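Local coordinates for Wnt inhibitor of Dorsal protein (Drosophila melanogaster, PDB 4KRR), which probably binds frizzled receptors as a secreted Wnt-family ligand to set off downstream signalling, represented here by its N-terminal domain and linker, at residues A[66-71]-A[156-161]; A[72-75]-A[81-84]. All coordinates share one frame; numbering follows the deposited sequence.

Contact 1 (A[66-71]-A[156-161])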
ATOM      1  N   ILE A  66       1.292  -1.969  -4.662  1.00 42.35           N
ATOM      2  CA  ILE A  66       2.271  -1.626  -5.683  1.00 38.15           C
ATOM      3  C   ILE A  66       3.639  -1.380  -5.055  1.00 39.70           C
ATOM      4  O   ILE A  66       4.658  -1.854  -5.561  1.00 43.63           O
ATOM      5  CB  ILE A  66       1.821  -0.393  -6.499  1.00 34.55           C
ATOM      6  CG1 ILE A  66       0.583  -0.736  -7.332  1.00 37.45           C
ATOM      7  CG2 ILE A  66       2.940   0.095  -7.408  1.00 37.88           C
ATOM      8  CD1 ILE A  66       0.037   0.428  -8.129  1.00 35.43           C
ATOM      9  N   VAL A  67       3.654  -0.646  -3.945  1.00 38.15           N
ATOM     10  CA  VAL A  67       4.894  -0.352  -3.231  1.00 35.37           C
ATOM     11  C   VAL A  67       5.479  -1.614  -2.592  1.00 36.67           C
ATOM     12  O   VAL A  67       6.692  -1.828  -2.612  1.00 40.06           O
ATOM     13  CB  VAL A  67       4.688   0.748  -2.164  1.00 41.26           C
ATOM     14  CG1 VAL A  67       5.952   0.945  -1.338  1.00 40.20           C
ATOM     15  CG2 VAL A  67       4.272   2.061  -2.827  1.00 38.59           C
ATOM     16  N   HIS A  68       4.606  -2.451  -2.038  1.00 35.90           N
ATOM     17  CA  HIS A  68       5.020  -3.725  -1.460  1.00 31.77           C
ATOM     18  C   HIS A  68       5.660  -4.603  -2.530  1.00 41.98           C
ATOM     19  O   HIS A  68       6.678  -5.253  -2.290  1.00 48.27           O
ATOM     20  CB  HIS A  68       3.818  -4.442  -0.837  1.00 35.73           C
ATOM     21  CG  HIS A  68       4.175  -5.666  -0.050  1.00 44.27           C
ATOM     22  ND1 HIS A  68       4.438  -6.883  -0.642  1.00 43.22           N
ATOM     23  CD2 HIS A  68       4.294  -5.864   1.284  1.00 45.21           C
ATOM     24  CE1 HIS A  68       4.712  -7.775   0.293  1.00 45.34           C
ATOM     25  NE2 HIS A  68       4.630  -7.184   1.471  1.00 44.56           N
ATOM     26  N   THR A  69       5.056  -4.612  -3.714  1.00 47.66           N
ATOM     27  CA  THR A  69       5.573  -5.392  -4.832  1.00 50.52           C
ATOM     28  C   THR A  69       6.923  -4.845  -5.284  1.00 56.69           C
ATOM     29  O   THR A  69       7.866  -5.605  -5.509  1.00 50.54           O
ATOM     30  CB  THR A  69       4.593  -5.388  -6.023  1.00 57.38           C
ATOM     31  OG1 THR A  69       3.346  -5.966  -5.620  1.00 59.59           O
ATOM     32  CG2 THR A  69       5.160  -6.185  -7.190  1.00 57.28           C
ATOM     33  N   LEU A  70       7.009  -3.523  -5.403  1.00 50.90           N
ATOM     34  CA  LEU A  70       8.228  -2.859  -5.849  1.00 52.08           C
ATOM     35  C   LEU A  70       9.367  -3.037  -4.850  1.00 48.07           C
ATOM     36  O   LEU A  70      10.509  -3.292  -5.234  1.00 49.33           O
ATOM     37  CB  LEU A  70       7.971  -1.370  -6.098  1.00 47.88           C
ATOM     38  CG  LEU A  70       9.182  -0.532  -6.509  1.00 55.42           C
ATOM     39  CD1 LEU A  70       9.805  -1.077  -7.787  1.00 55.93           C
ATOM     40  CD2 LEU A  70       8.798   0.934  -6.676  1.00 55.52           C
ATOM     41  N   THR A  71       9.051  -2.899  -3.567  1.00 41.33           N
ATOM     42  CA  THR A  71      10.036  -3.083  -2.509  1.00 43.24           C
ATOM     43  C   THR A  71      10.580  -4.510  -2.511  1.00 54.89           C
ATOM     44  O   THR A  71      11.793  -4.727  -2.437  1.00 44.81           O
ATOM     45  CB  THR A  71       9.428  -2.795  -1.125  1.00 46.72           C
ATOM     46  OG1 THR A  71       8.873  -1.475  -1.110  1.00 40.37           O
ATOM     47  CG2 THR A  71      10.486  -2.914  -0.037  1.00 48.35           C
ATOM     48  N   LYS A 156       6.225  -7.019   6.070  1.00 39.74           N
ATOM     49  CA  LYS A 156       5.267  -8.036   6.497  1.00 44.94           C
ATOM     50  C   LYS A 156       4.553  -8.616   5.285  1.00 47.06           C
ATOM     51  O   LYS A 156       4.515  -7.984   4.228  1.00 46.74           O
ATOM     52  CB  LYS A 156       4.214  -7.431   7.432  1.00 43.77           C
ATOM     53  CG  LYS A 156       4.743  -6.864   8.728  1.00 55.73           C
ATOM     54  CD  LYS A 156       3.601  -6.394   9.618  1.00 53.52           C
ATOM     55  CE  LYS A 156       2.750  -5.341   8.923  1.00 54.62           C
ATOM     56  NZ  LYS A 156       1.664  -4.834   9.808  1.00 55.80           N
ATOM     57  N   PRO A 157       3.986  -9.826   5.431  1.00 41.52           N
ATOM     58  CA  PRO A 157       3.094 -10.338   4.387  1.00 49.73           C
ATOM     59  C   PRO A 157       1.974  -9.336   4.127  1.00 40.53           C
ATOM     60  O   PRO A 157       1.515  -8.673   5.060  1.00 39.83           O
ATOM     61  CB  PRO A 157       2.540 -11.634   4.994  1.00 51.35           C
ATOM     62  CG  PRO A 157       2.928 -11.603   6.452  1.00 54.19           C
ATOM     63  CD  PRO A 157       4.179 -10.799   6.517  1.00 36.82           C
ATOM     64  N   PHE A 158       1.556  -9.209   2.875  1.00 46.28           N
ATOM     65  CA  PHE A 158       0.637  -8.139   2.509  1.00 53.44           C
ATOM     66  C   PHE A 158      -0.725  -8.252   3.192  1.00 45.62           C
ATOM     67  O   PHE A 158      -1.403  -7.246   3.403  1.00 40.53           O
ATOM     68  CB  PHE A 158       0.470  -8.042   0.992  1.00 44.05           C
ATOM     69  CG  PHE A 158      -0.320  -6.847   0.563  1.00 45.28           C
ATOM     70  CD1 PHE A 158       0.226  -5.579   0.650  1.00 34.50           C
ATOM     71  CD2 PHE A 158      -1.617  -6.985   0.100  1.00 47.12           C
ATOM     72  CE1 PHE A 158      -0.501  -4.468   0.272  1.00 38.88           C
ATOM     73  CE2 PHE A 158      -2.349  -5.877  -0.284  1.00 40.81           C
ATOM     74  CZ  PHE A 158      -1.789  -4.618  -0.197  1.00 36.75           C
ATOM     75  N   GLU A 159      -1.111  -9.474   3.548  1.00 38.48           N
ATOM     76  CA  GLU A 159      -2.379  -9.709   4.231  1.00 39.66           C
ATOM     77  C   GLU A 159      -2.442  -8.961   5.564  1.00 40.76           C
ATOM     78  O   GLU A 159      -3.508  -8.500   5.974  1.00 48.82           O
ATOM     79  CB  GLU A 159      -2.609 -11.208   4.456  1.00 42.39           C
ATOM     80  CG  GLU A 159      -2.442 -12.071   3.210  1.00 67.10           C
ATOM     81  CD  GLU A 159      -0.999 -12.475   2.959  1.00 82.29           C
ATOM     82  OE1 GLU A 159      -0.486 -13.341   3.699  1.00 92.45           O
ATOM     83  OE2 GLU A 159      -0.376 -11.926   2.024  1.00 77.59           O
ATOM     84  N   ALA A 160      -1.299  -8.841   6.233  1.00 40.02           N
ATOM     85  CA  ALA A 160      -1.232  -8.137   7.512  1.00 43.64           C
ATOM     86  C   ALA A 160      -1.326  -6.627   7.314  1.00 41.77           C
ATOM     87  O   ALA A 160      -1.999  -5.929   8.075  1.00 39.76           O
ATOM     88  CB  ALA A 160       0.043  -8.504   8.260  1.00 46.49           C
ATOM     89  N   ILE A 161      -0.643  -6.128   6.288  1.00 38.82           N
ATOM     90  CA  ILE A 161      -0.733  -4.722   5.909  1.00 36.68           C
ATOM     91  C   ILE A 161      -2.162  -4.381   5.482  1.00 32.84           C
ATOM     92  O   ILE A 161      -2.683  -3.313   5.809  1.00 34.22           O
ATOM     93  CB  ILE A 161       0.263  -4.390   4.772  1.00 38.19           C
ATOM     94  CG1 ILE A 161       1.700  -4.638   5.244  1.00 37.86           C
ATOM     95  CG2 ILE A 161       0.088  -2.951   4.290  1.00 31.69           C
ATOM     96  CD1 ILE A 161       2.749  -4.501   4.156  1.00 38.67           C
TER
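His68 NE2 donates to the backbone carbonyl of Lys156, with NE2 and Lys156 O 2.9 Å apart. The bond is fairly straight, with an angle of 157° at the hydrogen. The acceptor lies at the ring edge, close to the imidazole plane, and the N-H meets the carbonyl nearly end-on. NE2 therefore carries a proton here. The bond also fixes the rotation of the ring. His68 reaches across because its CG is anti to the backbone N (chi1 -172°), which sends the imidazole out from helix 53-75.

Phe158 packs against a face of this ring. Its CB sits 4.2 Å above the imidazole centroid of His68, in a CH-pi contact almost on the ring normal. The phenyl ring turns its edge to the same imidazole in a T-shaped pair, centroids 5.6 Å apart and planes at 69°. Ile161 adds a methyl at the imidazole edge, where CD1 is 3.5 Å from His68 CD2.

The carbonyl used belongs to the loop just before helix 158-170, with Pro157 in the N-cap position. This loop follows strand 149-155 of the antiparallel hairpin. Lys156 also bonds through its backbone to Ser129, next to the partner strand, and its NZ forms a salt bridge with Asp164. Phe158 is buried between helix 53-75, at Ile61, Ala64 and Ala65, and helix 8-26, at Gln18 and Ser22.

Contact 2 (A[72-75]-A[81-84]). With NA (sodium ion), chain F.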
ATOM      1  N   LYS A  72       9.672  -5.477  -2.601  1.00 50.89           N
ATOM      2  CA  LYS A  72      10.042  -6.888  -2.549  1.00 60.59           C
ATOM      3  C   LYS A  72      10.855  -7.305  -3.769  1.00 55.46           C
ATOM      4  O   LYS A  72      11.884  -7.967  -3.641  1.00 59.89           O
ATOM      5  CB  LYS A  72       8.791  -7.761  -2.422  1.00 58.03           C
ATOM      6  CG  LYS A  72       9.076  -9.235  -2.189  1.00 60.93           C
ATOM      7  CD  LYS A  72       7.793 -10.011  -1.935  1.00 66.42           C
ATOM      8  CE  LYS A  72       8.084 -11.465  -1.598  1.00 81.72           C
ATOM      9  NZ  LYS A  72       6.839 -12.240  -1.337  1.00 83.06           N
ATOM     10  N   ASP A  73      10.393  -6.910  -4.951  1.00 57.24           N
ATOM     11  CA  ASP A  73      11.068  -7.269  -6.194  1.00 57.58           C
ATOM     12  C   ASP A  73      12.456  -6.646  -6.304  1.00 62.17           C
ATOM     13  O   ASP A  73      13.369  -7.250  -6.870  1.00 69.71           O
ATOM     14  CB  ASP A  73      10.211  -6.892  -7.402  1.00 60.33           C
ATOM     15  CG  ASP A  73       9.011  -7.802  -7.569  1.00 71.92           C
ATOM     16  OD1 ASP A  73       8.585  -8.414  -6.567  1.00 73.30           O
ATOM     17  OD2 ASP A  73       8.496  -7.906  -8.701  1.00 78.45           O
ATOM     18  N   CYS A  74      12.614  -5.442  -5.763  1.00 62.76           N
ATOM     19  CA  CYS A  74      13.916  -4.783  -5.740  1.00 60.06           C
ATOM     20  C   CYS A  74      14.898  -5.574  -4.890  1.00 65.41           C
ATOM     21  O   CYS A  74      16.041  -5.797  -5.288  1.00 66.75           O
ATOM     22  CB  CYS A  74      13.798  -3.355  -5.202  1.00 50.81           C
ATOM     23  SG  CYS A  74      13.218  -2.138  -6.409  1.00 63.07           S
ATOM     24  N   ALA A  75      14.440  -5.998  -3.717  1.00 62.80           N
ATOM     25  CA  ALA A  75      15.269  -6.780  -2.808  1.00 58.14           C
ATOM     26  C   ALA A  75      15.615  -8.137  -3.411  1.00 57.21           C
ATOM     27  O   ALA A  75      16.701  -8.667  -3.185  1.00 62.45           O
ATOM     28  CB  ALA A  75      14.569  -6.952  -1.473  1.00 50.50           C
ATOM     29  N   GLY A  81      18.583  -1.138 -11.061  1.00 91.77           N
ATOM     30  CA  GLY A  81      18.586   0.198 -10.494  1.00 91.43           C
ATOM     31  C   GLY A  81      18.363   0.212  -8.993  1.00 83.47           C
ATOM     32  O   GLY A  81      18.726   1.172  -8.313  1.00 78.40           O
ATOM     33  N   CYS A  82      17.763  -0.853  -8.475  1.00 78.47           N
ATOM     34  CA  CYS A  82      17.484  -0.955  -7.046  1.00 76.22           C
ATOM     35  C   CYS A  82      17.838  -2.337  -6.512  1.00 78.11           C
ATOM     36  O   CYS A  82      17.977  -3.292  -7.278  1.00 78.02           O
ATOM     37  CB  CYS A  82      16.012  -0.646  -6.765  1.00 58.80           C
ATOM     38  SG  CYS A  82      14.853  -1.779  -7.562  1.00 81.52           S
ATOM     39  N   GLY A  83      17.986  -2.440  -5.195  1.00 80.85           N
ATOM     40  CA  GLY A  83      18.321  -3.703  -4.564  1.00 75.96           C
ATOM     41  C   GLY A  83      19.757  -3.766  -4.079  1.00 83.67           C
ATOM     42  O   GLY A  83      20.386  -2.735  -3.842  1.00 87.39           O
ATOM     43  N   CYS A  84      20.276  -4.981  -3.936  1.00 83.01           N
ATOM     44  CA  CYS A  84      21.628  -5.184  -3.425  1.00 96.15           C
ATOM     45  C   CYS A  84      22.557  -5.745  -4.495  1.00105.66           C
ATOM     46  O   CYS A  84      22.406  -5.454  -5.680  1.00111.08           O
ATOM     47  CB  CYS A  84      21.609  -6.125  -2.218  1.00102.45           C
ATOM     48  SG  CYS A  84      20.598  -5.560  -0.831  1.00 89.11           S
TER
HETATM   49 NA    NA F 305      16.392  -5.665  -7.948  1.00 80.13          NA
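A disulfide joins Cys74 to Cys82, with the two SG atoms 2.0 Å apart. The bridge torsion is -79°, so the two halves stand nearly at right angles about the S-S bond. Cys82 turns its SG between its own backbone N and carbonyl carbon (chi1 61°), which brings it to the SG of Cys74 on the helix.

Metal coordination adds a second tie. A sodium ion is bound by Cys74 O at 2.7 Å and Cys82 O at 2.9 Å. Ile79 O, from the turn between the segments, is the third protein ligand. Cys74 lies near the C-terminal end of helix 53-75, where the negative end of the helix dipole would probably suit a cation. The bridge closes a short loop after that helix, within the largely helical, disulfide-rich N-terminal domain of this Wnt. Cys84 carries the loop on to a further disulfide, with Cys93.

By charge, the helix end is also held to helix 8-26, through a salt bridge from Asp73 to Lys14.

Backbone contact is close beside the bridge. Gly83 CA comes 3.2 Å from Cys74 O in a bent CA-H...O contact, 123° at the hydrogen. Gly83 has no side chain to obstruct this approach.

Overall arrangement
Both contacts use helix 53-75, and their segments on it are consecutive. Contact 2 is nested within the long loop closed by contact 1, and their centres lie about 14 Å apart. Contact 1 is partly buried, about 6 Å from the centre of the chain. It joins the helix to a distant part of the sequence through non-covalent packing and a single hydrogen bond. Contact 2 is a surface contact about 17 Å from that centre. There the helix end is tied to a loop only a few residues further on, by a covalent bridge and a metal ion.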